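Local coordinates for protein gamma-glutamyltranspeptidase (Ggt) (Helicobacter pylori 26695, PDB 5BPK) that probably cleaves and transfers the gamma-glutamyl group of glutathione and related gamma-glutamyl compounds, as an enzyme of the N-terminal nucleophile (Ntn) hydrolase class, at residues Asp341-Asn345 / Lys346-Lys350; Lys351-Asp354 / Thr355-Pro358; Tyr306-Ser309 / Lys310-His313. All coordinates share one frame; numbering follows the deposited sequence.

Contact 1 (Asp341-Asn345 / Lys346-Lys350)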
ATOM      1  N   ASP A 341       5.542  -2.377  20.630  1.00 13.94           N
ATOM      2  CA  ASP A 341       4.807  -2.076  21.859  1.00 14.91           C
ATOM      3  C   ASP A 341       5.255  -0.757  22.486  1.00 15.00           C
ATOM      4  O   ASP A 341       4.426  -0.028  23.023  1.00 15.37           O
ATOM      5  CB  ASP A 341       4.943  -3.215  22.882  1.00 16.16           C
ATOM      6  CG  ASP A 341       4.076  -4.427  22.538  1.00 24.06           C
ATOM      7  OD1 ASP A 341       3.211  -4.342  21.639  1.00 28.74           O
ATOM      8  OD2 ASP A 341       4.254  -5.477  23.186  1.00 29.34           O
ATOM      9  N   LYS A 342       6.550  -0.454  22.425  1.00 13.64           N
ATOM     10  CA  LYS A 342       7.054   0.823  22.952  1.00 14.06           C
ATOM     11  C   LYS A 342       6.617   1.997  22.078  1.00 12.90           C
ATOM     12  O   LYS A 342       6.262   3.055  22.588  1.00 16.02           O
ATOM     13  CB  LYS A 342       8.582   0.810  23.097  1.00 15.57           C
ATOM     14  CG  LYS A 342       9.092  -0.127  24.196  1.00 22.26           C
ATOM     15  CD  LYS A 342      10.609  -0.178  24.213  1.00 23.78           C
ATOM     16  CE  LYS A 342      11.129  -1.154  25.257  1.00 28.34           C
ATOM     17  NZ  LYS A 342      12.619  -1.140  25.299  1.00 30.28           N
ATOM     18  N   LEU A 343       6.655   1.817  20.762  1.00 12.58           N
ATOM     19  CA  LEU A 343       6.287   2.884  19.837  1.00 11.94           C
ATOM     20  C   LEU A 343       4.796   3.251  19.901  1.00 11.44           C
ATOM     21  O   LEU A 343       4.447   4.407  19.675  1.00 11.80           O
ATOM     22  CB  LEU A 343       6.698   2.523  18.396  1.00 12.56           C
ATOM     23  CG  LEU A 343       8.209   2.475  18.119  1.00 12.30           C
ATOM     24  CD1 LEU A 343       8.464   1.876  16.752  1.00 14.45           C
ATOM     25  CD2 LEU A 343       8.884   3.871  18.252  1.00 12.29           C
ATOM     26  N   ILE A 344       3.935   2.278  20.208  1.00 13.25           N
ATOM     27  CA  ILE A 344       2.492   2.528  20.299  1.00 13.26           C
ATOM     28  C   ILE A 344       2.019   2.761  21.730  1.00 13.63           C
ATOM     29  O   ILE A 344       0.819   2.871  21.977  1.00 14.04           O
ATOM     30  CB  ILE A 344       1.628   1.421  19.604  1.00 12.11           C
ATOM     31  CG1 ILE A 344       1.690   0.064  20.338  1.00 13.25           C
ATOM     32  CG2 ILE A 344       2.057   1.266  18.154  1.00 12.44           C
ATOM     33  CD1 ILE A 344       0.797  -1.021  19.727  1.00 16.10           C
ATOM     34  N   ASN A 345       2.959   2.826  22.671  1.00 14.63           N
ATOM     35  CA  ASN A 345       2.627   3.097  24.076  1.00 15.43           C
ATOM     36  C   ASN A 345       2.118   4.526  24.224  1.00 14.61           C
ATOM     37  O   ASN A 345       2.774   5.463  23.800  1.00 14.13           O
ATOM     38  CB  ASN A 345       3.873   2.887  24.942  1.00 16.56           C
ATOM     39  CG  ASN A 345       3.615   3.092  26.414  1.00 22.01           C
ATOM     40  OD1 ASN A 345       3.698   4.210  26.913  1.00 28.03           O
ATOM     41  ND2 ASN A 345       3.358   2.007  27.127  1.00 25.48           N
ATOM     42  N   LYS A 346       0.950   4.691  24.843  1.00 15.18           N
ATOM     43  CA  LYS A 346       0.389   6.025  25.015  1.00 14.90           C
ATOM     44  C   LYS A 346       1.228   6.944  25.912  1.00 14.15           C
ATOM     45  O   LYS A 346       1.192   8.147  25.720  1.00 15.14           O
ATOM     46  CB  LYS A 346      -1.063   5.963  25.480  1.00 14.26           C
ATOM     47  CG  LYS A 346      -2.015   5.449  24.383  1.00 14.08           C
ATOM     48  CD  LYS A 346      -3.465   5.541  24.792  1.00 15.45           C
ATOM     49  CE  LYS A 346      -4.370   4.927  23.747  1.00 13.59           C
ATOM     50  NZ  LYS A 346      -4.536   5.740  22.508  1.00 13.92           N
ATOM     51  N   ALA A 347       2.002   6.386  26.848  1.00 15.23           N
ATOM     52  CA  ALA A 347       2.907   7.197  27.673  1.00 15.67           C
ATOM     53  C   ALA A 347       4.037   7.811  26.836  1.00 14.45           C
ATOM     54  O   ALA A 347       4.447   8.952  27.067  1.00 16.98           O
ATOM     55  CB  ALA A 347       3.479   6.373  28.850  1.00 18.03           C
ATOM     56  N   TYR A 348       4.556   7.053  25.877  1.00 14.35           N
ATOM     57  CA  TYR A 348       5.550   7.580  24.943  1.00 12.54           C
ATOM     58  C   TYR A 348       4.954   8.712  24.099  1.00 13.09           C
ATOM     59  O   TYR A 348       5.592   9.745  23.873  1.00 15.46           O
ATOM     60  CB  TYR A 348       6.073   6.439  24.043  1.00 13.45           C
ATOM     61  CG  TYR A 348       7.082   6.873  22.988  1.00 13.46           C
ATOM     62  CD1 TYR A 348       8.187   7.651  23.327  1.00 15.50           C
ATOM     63  CD2 TYR A 348       6.937   6.493  21.660  1.00 12.02           C
ATOM     64  CE1 TYR A 348       9.099   8.045  22.374  1.00 16.94           C
ATOM     65  CE2 TYR A 348       7.857   6.878  20.691  1.00 12.71           C
ATOM     66  CZ  TYR A 348       8.931   7.651  21.049  1.00 13.96           C
ATOM     67  OH  TYR A 348       9.839   8.055  20.109  1.00 15.94           O
ATOM     68  N   ALA A 349       3.739   8.493  23.611  1.00 14.28           N
ATOM     69  CA  ALA A 349       3.036   9.504  22.824  1.00 12.59           C
ATOM     70  C   ALA A 349       2.819  10.781  23.636  1.00 15.05           C
ATOM     71  O   ALA A 349       2.926  11.886  23.104  1.00 16.29           O
ATOM     72  CB  ALA A 349       1.701   8.963  22.326  1.00 14.64           C
ATOM     73  N   LYS A 350       2.496  10.616  24.918  1.00 16.45           N
ATOM     74  CA  LYS A 350       2.306  11.759  25.815  1.00 17.99           C
ATOM     75  C   LYS A 350       3.617  12.551  25.960  1.00 16.75           C
ATOM     76  O   LYS A 350       3.604  13.790  25.923  1.00 17.00           O
ATOM     77  CB  LYS A 350       1.744  11.298  27.174  1.00 18.32           C
ATOM     78  CG  LYS A 350       1.654  12.377  28.277  1.00 20.16           C
ATOM     79  CD  LYS A 350       0.880  13.629  27.862  1.00 23.58           C
ATOM     80  CE  LYS A 350       0.631  14.538  29.079  1.00 28.70           C
ATOM     81  NZ  LYS A 350       0.275  15.931  28.712  1.00 30.47           N
TER

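Contact 2 (Lys351-Asp354 / Thr355-Pro358)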
ATOM      1  N   LYS A 351       4.739  11.844  26.115  1.00 16.79           N
ATOM      2  CA  LYS A 351       6.061  12.480  26.169  1.00 18.57           C
ATOM      3  C   LYS A 351       6.365  13.282  24.901  1.00 17.34           C
ATOM      4  O   LYS A 351       6.881  14.395  24.962  1.00 18.70           O
ATOM      5  CB  LYS A 351       7.160  11.439  26.407  1.00 19.13           C
ATOM      6  CG  LYS A 351       7.210  10.950  27.840  1.00 23.68           C
ATOM      7  CD  LYS A 351       8.295   9.910  28.087  1.00 29.45           C
ATOM      8  CE  LYS A 351       8.098   9.251  29.454  1.00 33.78           C
ATOM      9  NZ  LYS A 351       9.199   8.325  29.832  1.00 36.02           N
ATOM     10  N   ILE A 352       6.027  12.716  23.751  1.00 16.41           N
ATOM     11  CA  ILE A 352       6.162  13.430  22.492  1.00 14.59           C
ATOM     12  C   ILE A 352       5.275  14.681  22.486  1.00 15.47           C
ATOM     13  O   ILE A 352       5.747  15.797  22.225  1.00 16.99           O
ATOM     14  CB  ILE A 352       5.792  12.542  21.271  1.00 13.91           C
ATOM     15  CG1 ILE A 352       6.745  11.345  21.148  1.00 14.48           C
ATOM     16  CG2 ILE A 352       5.830  13.386  19.986  1.00 14.70           C
ATOM     17  CD1 ILE A 352       6.323  10.305  20.085  1.00 12.53           C
ATOM     18  N   PHE A 353       4.000  14.494  22.815  1.00 13.86           N
ATOM     19  CA  PHE A 353       3.053  15.608  22.850  1.00 14.12           C
ATOM     20  C   PHE A 353       3.564  16.773  23.719  1.00 16.53           C
ATOM     21  O   PHE A 353       3.485  17.933  23.321  1.00 16.36           O
ATOM     22  CB  PHE A 353       1.683  15.140  23.335  1.00 13.57           C
ATOM     23  CG  PHE A 353       0.665  16.232  23.371  1.00 15.29           C
ATOM     24  CD1 PHE A 353       0.052  16.660  22.202  1.00 15.70           C
ATOM     25  CD2 PHE A 353       0.340  16.856  24.570  1.00 17.78           C
ATOM     26  CE1 PHE A 353      -0.869  17.678  22.222  1.00 19.31           C
ATOM     27  CE2 PHE A 353      -0.594  17.871  24.604  1.00 16.80           C
ATOM     28  CZ  PHE A 353      -1.201  18.286  23.431  1.00 20.35           C
ATOM     29  N   ASP A 354       4.120  16.448  24.880  1.00 16.21           N
ATOM     30  CA  ASP A 354       4.539  17.476  25.842  1.00 18.97           C
ATOM     31  C   ASP A 354       5.725  18.316  25.340  1.00 19.64           C
ATOM     32  O   ASP A 354       5.973  19.411  25.872  1.00 20.80           O
ATOM     33  CB  ASP A 354       4.858  16.845  27.208  1.00 21.59           C
ATOM     34  CG  ASP A 354       3.603  16.371  27.962  1.00 23.18           C
ATOM     35  OD1 ASP A 354       2.475  16.790  27.620  1.00 22.04           O
ATOM     36  OD2 ASP A 354       3.749  15.581  28.924  1.00 27.54           O
ATOM     37  N   THR A 355       6.449  17.823  24.328  1.00 19.83           N
ATOM     38  CA  THR A 355       7.540  18.595  23.703  1.00 19.85           C
ATOM     39  C   THR A 355       7.054  19.598  22.642  1.00 20.81           C
ATOM     40  O   THR A 355       7.825  20.447  22.174  1.00 22.63           O
ATOM     41  CB  THR A 355       8.625  17.678  23.056  1.00 21.84           C
ATOM     42  OG1 THR A 355       8.096  17.026  21.888  1.00 23.13           O
ATOM     43  CG2 THR A 355       9.127  16.638  24.055  1.00 23.05           C
ATOM     44  N   ILE A 356       5.789  19.494  22.245  1.00 20.92           N
ATOM     45  CA  ILE A 356       5.259  20.342  21.192  1.00 20.21           C
ATOM     46  C   ILE A 356       4.928  21.714  21.779  1.00 22.37           C
ATOM     47  O   ILE A 356       4.127  21.823  22.708  1.00 23.15           O
ATOM     48  CB  ILE A 356       4.029  19.719  20.507  1.00 19.24           C
ATOM     49  CG1 ILE A 356       4.376  18.322  19.986  1.00 16.20           C
ATOM     50  CG2 ILE A 356       3.539  20.615  19.377  1.00 20.37           C
ATOM     51  CD1 ILE A 356       3.208  17.551  19.458  1.00 15.02           C
ATOM     52  N   GLN A 357       5.578  22.740  21.237  1.00 25.43           N
ATOM     53  CA  GLN A 357       5.391  24.123  21.671  1.00 27.42           C
ATOM     54  C   GLN A 357       4.338  24.794  20.794  1.00 27.16           C
ATOM     55  O   GLN A 357       4.215  24.473  19.620  1.00 26.00           O
ATOM     56  CB  GLN A 357       6.708  24.896  21.552  1.00 29.85           C
ATOM     57  CG  GLN A 357       7.873  24.304  22.336  1.00 35.33           C
ATOM     58  CD  GLN A 357       7.631  24.282  23.828  1.00 41.00           C
ATOM     59  OE1 GLN A 357       7.856  23.265  24.489  1.00 48.16           O
ATOM     60  NE2 GLN A 357       7.162  25.400  24.372  1.00 41.33           N
ATOM     61  N   PRO A 358       3.572  25.741  21.359  1.00 28.80           N
ATOM     62  CA  PRO A 358       2.512  26.371  20.562  1.00 29.16           C
ATOM     63  C   PRO A 358       3.011  27.219  19.383  1.00 27.67           C
ATOM     64  O   PRO A 358       2.307  27.359  18.381  1.00 30.22           O
ATOM     65  CB  PRO A 358       1.779  27.252  21.585  1.00 29.04           C
ATOM     66  CG  PRO A 358       2.750  27.467  22.686  1.00 28.59           C
ATOM     67  CD  PRO A 358       3.569  26.212  22.756  1.00 29.96           C
TER
HETATM   68  O   HOH W   1       2.139  20.310  23.785  1.00 27.18           O

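Contact 3 (Tyr306-Ser309 / Lys310-His313)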
ATOM      1  N   TYR A 306     -11.136  21.103  11.178  1.00 12.93           N
ATOM      2  CA  TYR A 306     -10.309  20.797  10.014  1.00 11.70           C
ATOM      3  C   TYR A 306      -9.503  22.003   9.533  1.00 11.29           C
ATOM      4  O   TYR A 306     -10.032  23.100   9.382  1.00 11.08           O
ATOM      5  CB  TYR A 306     -11.153  20.253   8.851  1.00 12.57           C
ATOM      6  CG  TYR A 306     -10.331  20.110   7.593  1.00 12.38           C
ATOM      7  CD1 TYR A 306      -9.452  19.036   7.433  1.00 11.95           C
ATOM      8  CD2 TYR A 306     -10.382  21.072   6.595  1.00 13.19           C
ATOM      9  CE1 TYR A 306      -8.658  18.918   6.317  1.00 12.44           C
ATOM     10  CE2 TYR A 306      -9.599  20.964   5.471  1.00 12.58           C
ATOM     11  CZ  TYR A 306      -8.738  19.887   5.331  1.00 16.02           C
ATOM     12  OH  TYR A 306      -7.957  19.792   4.209  1.00 14.37           O
ATOM     13  N   GLY A 307      -8.220  21.776   9.273  1.00 12.81           N
ATOM     14  CA  GLY A 307      -7.379  22.781   8.639  1.00 12.67           C
ATOM     15  C   GLY A 307      -6.832  23.873   9.542  1.00 12.56           C
ATOM     16  O   GLY A 307      -6.168  24.783   9.056  1.00 12.84           O
ATOM     17  N   ALA A 308      -7.093  23.793  10.846  1.00 11.88           N
ATOM     18  CA  ALA A 308      -6.560  24.778  11.783  1.00 11.52           C
ATOM     19  C   ALA A 308      -5.043  24.602  11.903  1.00 10.24           C
ATOM     20  O   ALA A 308      -4.559  23.471  12.046  1.00 11.29           O
ATOM     21  CB  ALA A 308      -7.225  24.622  13.141  1.00 11.85           C
ATOM     22  N   SER A 309      -4.289  25.703  11.881  1.00 11.59           N
ATOM     23  CA  SER A 309      -2.814  25.600  11.998  1.00 13.08           C
ATOM     24  C   SER A 309      -2.371  24.929  13.318  1.00 14.37           C
ATOM     25  O   SER A 309      -1.420  24.164  13.320  1.00 11.99           O
ATOM     26  CB  SER A 309      -2.125  26.954  11.823  1.00 14.85           C
ATOM     27  OG  SER A 309      -2.397  27.816  12.907  1.00 16.48           O
ATOM     28  N   LYS A 310      -3.070  25.182  14.422  1.00 13.37           N
ATOM     29  CA  LYS A 310      -2.713  24.523  15.684  1.00 14.05           C
ATOM     30  C   LYS A 310      -2.808  23.003  15.550  1.00 13.80           C
ATOM     31  O   LYS A 310      -1.967  22.268  16.087  1.00 15.31           O
ATOM     32  CB  LYS A 310      -3.565  25.046  16.855  1.00 16.10           C
ATOM     33  CG  LYS A 310      -3.519  24.180  18.100  1.00 24.71           C
ATOM     34  CD  LYS A 310      -4.093  24.870  19.336  1.00 30.15           C
ATOM     35  CE  LYS A 310      -4.100  23.921  20.529  1.00 35.68           C
ATOM     36  NZ  LYS A 310      -4.977  22.730  20.311  1.00 39.94           N
ATOM     37  N   ASN A 311      -3.839  22.528  14.855  1.00 12.79           N
ATOM     38  CA  ASN A 311      -4.064  21.094  14.712  1.00 11.41           C
ATOM     39  C   ASN A 311      -3.056  20.452  13.764  1.00 12.98           C
ATOM     40  O   ASN A 311      -2.530  19.376  14.053  1.00 12.61           O
ATOM     41  CB  ASN A 311      -5.496  20.820  14.262  1.00 11.08           C
ATOM     42  CG  ASN A 311      -6.525  21.137  15.335  1.00 13.85           C
ATOM     43  OD1 ASN A 311      -6.197  21.367  16.506  1.00 14.46           O
ATOM     44  ND2 ASN A 311      -7.786  21.136  14.941  1.00 15.81           N
ATOM     45  N   ILE A 312      -2.775  21.136  12.656  1.00 12.17           N
ATOM     46  CA  ILE A 312      -1.779  20.687  11.672  1.00 10.95           C
ATOM     47  C   ILE A 312      -0.398  20.580  12.344  1.00 12.63           C
ATOM     48  O   ILE A 312       0.350  19.611  12.119  1.00 13.68           O
ATOM     49  CB  ILE A 312      -1.735  21.631  10.455  1.00 11.59           C
ATOM     50  CG1 ILE A 312      -3.058  21.566   9.677  1.00 11.90           C
ATOM     51  CG2 ILE A 312      -0.542  21.316   9.529  1.00 12.72           C
ATOM     52  CD1 ILE A 312      -3.226  22.645   8.643  1.00 12.49           C
ATOM     53  N   HIS A 313      -0.082  21.581  13.171  1.00 12.97           N
ATOM     54  CA  HIS A 313       1.176  21.626  13.933  1.00 13.43           C
ATOM     55  C   HIS A 313       1.351  20.406  14.842  1.00 13.12           C
ATOM     56  O   HIS A 313       2.394  19.741  14.824  1.00 12.48           O
ATOM     57  CB  HIS A 313       1.242  22.933  14.743  1.00 13.02           C
ATOM     58  CG  HIS A 313       2.439  23.047  15.633  1.00 17.34           C
ATOM     59  ND1 HIS A 313       3.714  22.744  15.207  1.00 19.84           N
ATOM     60  CD2 HIS A 313       2.558  23.479  16.910  1.00 19.74           C
ATOM     61  CE1 HIS A 313       4.567  22.971  16.190  1.00 21.62           C
ATOM     62  NE2 HIS A 313       3.893  23.417  17.235  1.00 17.55           N
TER

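Contact 1 (Asp341-Asn345 / Lys346-Lys350)
Asn345 grips the start of the next helix with one side-chain oxygen, its OD1. The main capping bond runs from Tyr348 N to Asn345 OD1 at 3.1 Å, with an N-H...O angle of 145°; the donor lies in the plane of the amide carbonyl and meets a lone pair. Ala347 N is nearer, 2.8 Å from Asn345 OD1, but its N-H is bent well off line and the bond is weak. With CG anti to the backbone N (chi1 -178°), the Asn345 amide swings beside its own carbonyl carbon, which carries OD1 forward to the first-turn amides. The backbone adds the first regular i to i+4 bond, Ala349 N to Asn345 O, 3.2 Å long and fairly straight at 164°.

Asn345 is thus the N-cap of helix 346-354. The preceding helix, 340-343, gives way at Ile344, the first residue to leave helical geometry, so the two helices are separated by a tight break of two residues.

Apolar contact across this break comes from Tyr348, whose ring turns back toward Leu343. Tyr348 CE2 rests 4.0 Å from Leu343 CD2, the two side chains lying side by side and pointing the same way. The backbone also borders the ring: Leu343 O sits in plane at its edge, 3.8 Å from Tyr348 CD2, while Lys342 O approaches the same Tyr348 CD2 obliquely at 3.6 Å. Both buried side chains also pack on helices 285-296 and 309-329, and the Tyr348 hydroxyl is hydrogen-bonded to Asp325 of the latter.

The charged end of Lys346 is held outside this stretch. Its chain extends from the first turn and bends at its last torsion, NZ forming a salt bridge to Glu297 and hydrogen bonds to Ser270 O and Asn294.

Contact 2 (Lys351-Asp354 / Thr355-Pro358)
Thr355 turns its hydroxyl back onto the helix through a chi1 of 70°, which sets OG1 between its own backbone N and carbonyl carbon, facing Ile352 O. The same rotation leaves CG2 anti to the carbonyl carbon, and this methyl lies 3.3 Å from Lys351 O. Ile356 has its CG1 branch anti to the carbonyl carbon (chi1 -55°), carrying CD1 back alongside Phe353.

Ile352 O is held by two bonds from one residue. Thr355 OG1 donates to Ile352 O at 2.7 Å, approaching in the plane of the carbonyl, where a lone pair points, whereas Thr355 N reaches that oxygen at 3.0 Å from well above the plane. The next step repeats the backbone pattern: Ile356 N donates to Phe353 O at 3.0 Å, again from above the carbonyl plane.

These i to i+3 bonds are 3-10-like, and they tighten the C-terminal end of helix 346-354 as the chain leaves it; by Ile356 the backbone is extended. One water bridges the departing chain to the helix, donating to Phe353 O at 2.8 Å and to Ile356 O at 2.7 Å. It also lies over one face of the Phe353 ring, off-centre, near the ring's edge atoms.

Ile356 CD1 meets the Phe353 ring obliquely, 4.3 Å from Phe353 CD1, and its CG1 lies against the carbonyl oxygens of Ile352 and Phe353. Val295 of helix 285-296 touches Ile352, Phe353 and Ile356 alike, while His313 and Glu317 of helix 309-329 also meet Ile356. On the exposed side, Asp354 OD1 forms a salt bridge with Lys350 NZ, one turn back along the helix.

Contact 3 (Tyr306-Ser309 / Lys310-His313)
Ala308 O serves two amides of the helix that follows it. Its stronger partner is Ile312 N, bonded to Ala308 O at 3.0 Å with an N-H...O angle of 168° and lying nearly along the C=O axis. Asn311 N is at the same 3.0 Å from Ala308 O, but its N-H points poorly at the oxygen and the bond is weak. One residue on, His313 N donates to Ser309 O at 2.9 Å, somewhat out of the carbonyl plane.

Several side chains find their polar partners beyond this turn. Asn311 leaves the helix with CG anti to the carbonyl carbon (chi1 -69°), which brings ND2 to 4.0 Å from Ala308 CB; ND2 itself donates to Leu301 O and, weakly, to Gly305 O in the preceding loop. Both ring nitrogens of His313 are engaged, NE2 with Gln357 O and ND1 with Tyr153 OH of a neighbouring subunit. Tyr306 OH is hydrogen-bonded to Pro122 O of that subunit as well.

Apolar cover comes from Ile312, whose CD1 reaches back over the incoming chain to lie 3.7 Å from Gly307 O, with CG1 3.4 Å from Ala308 O. Phe124 of the neighbouring subunit packs on this isoleucine. Gly307, at a phi of 80°, makes the bend that leads into Ala308.

Ala308 occupies the N-cap position of helix 309-329 but, being alanine, has no side-chain acceptor for the first-turn amides; this helix start rests on backbone i to i+4 bonds with one weak i to i+3 bond, and is set at a subunit interface.

Along the chain contact 3 comes first, opening helix 309-329; contact 1 follows at the break between helices 340-343 and 346-354, and contact 2 at the far end of helix 346-354. Contacts 1 and 2 therefore mark the start and finish of one short helix, their centres 14 Å apart. Contacts 2 and 3 lie 15 Å apart between centres and touch through Ile356 and Gln357 against His313, tying the chain after helix 346-354 to the start of helix 309-329. Contacts 1 and 3 do not touch, with centres 23 Å apart. All three lie on the same side of the chain's centre, and contact 3 also meets the neighbouring subunit.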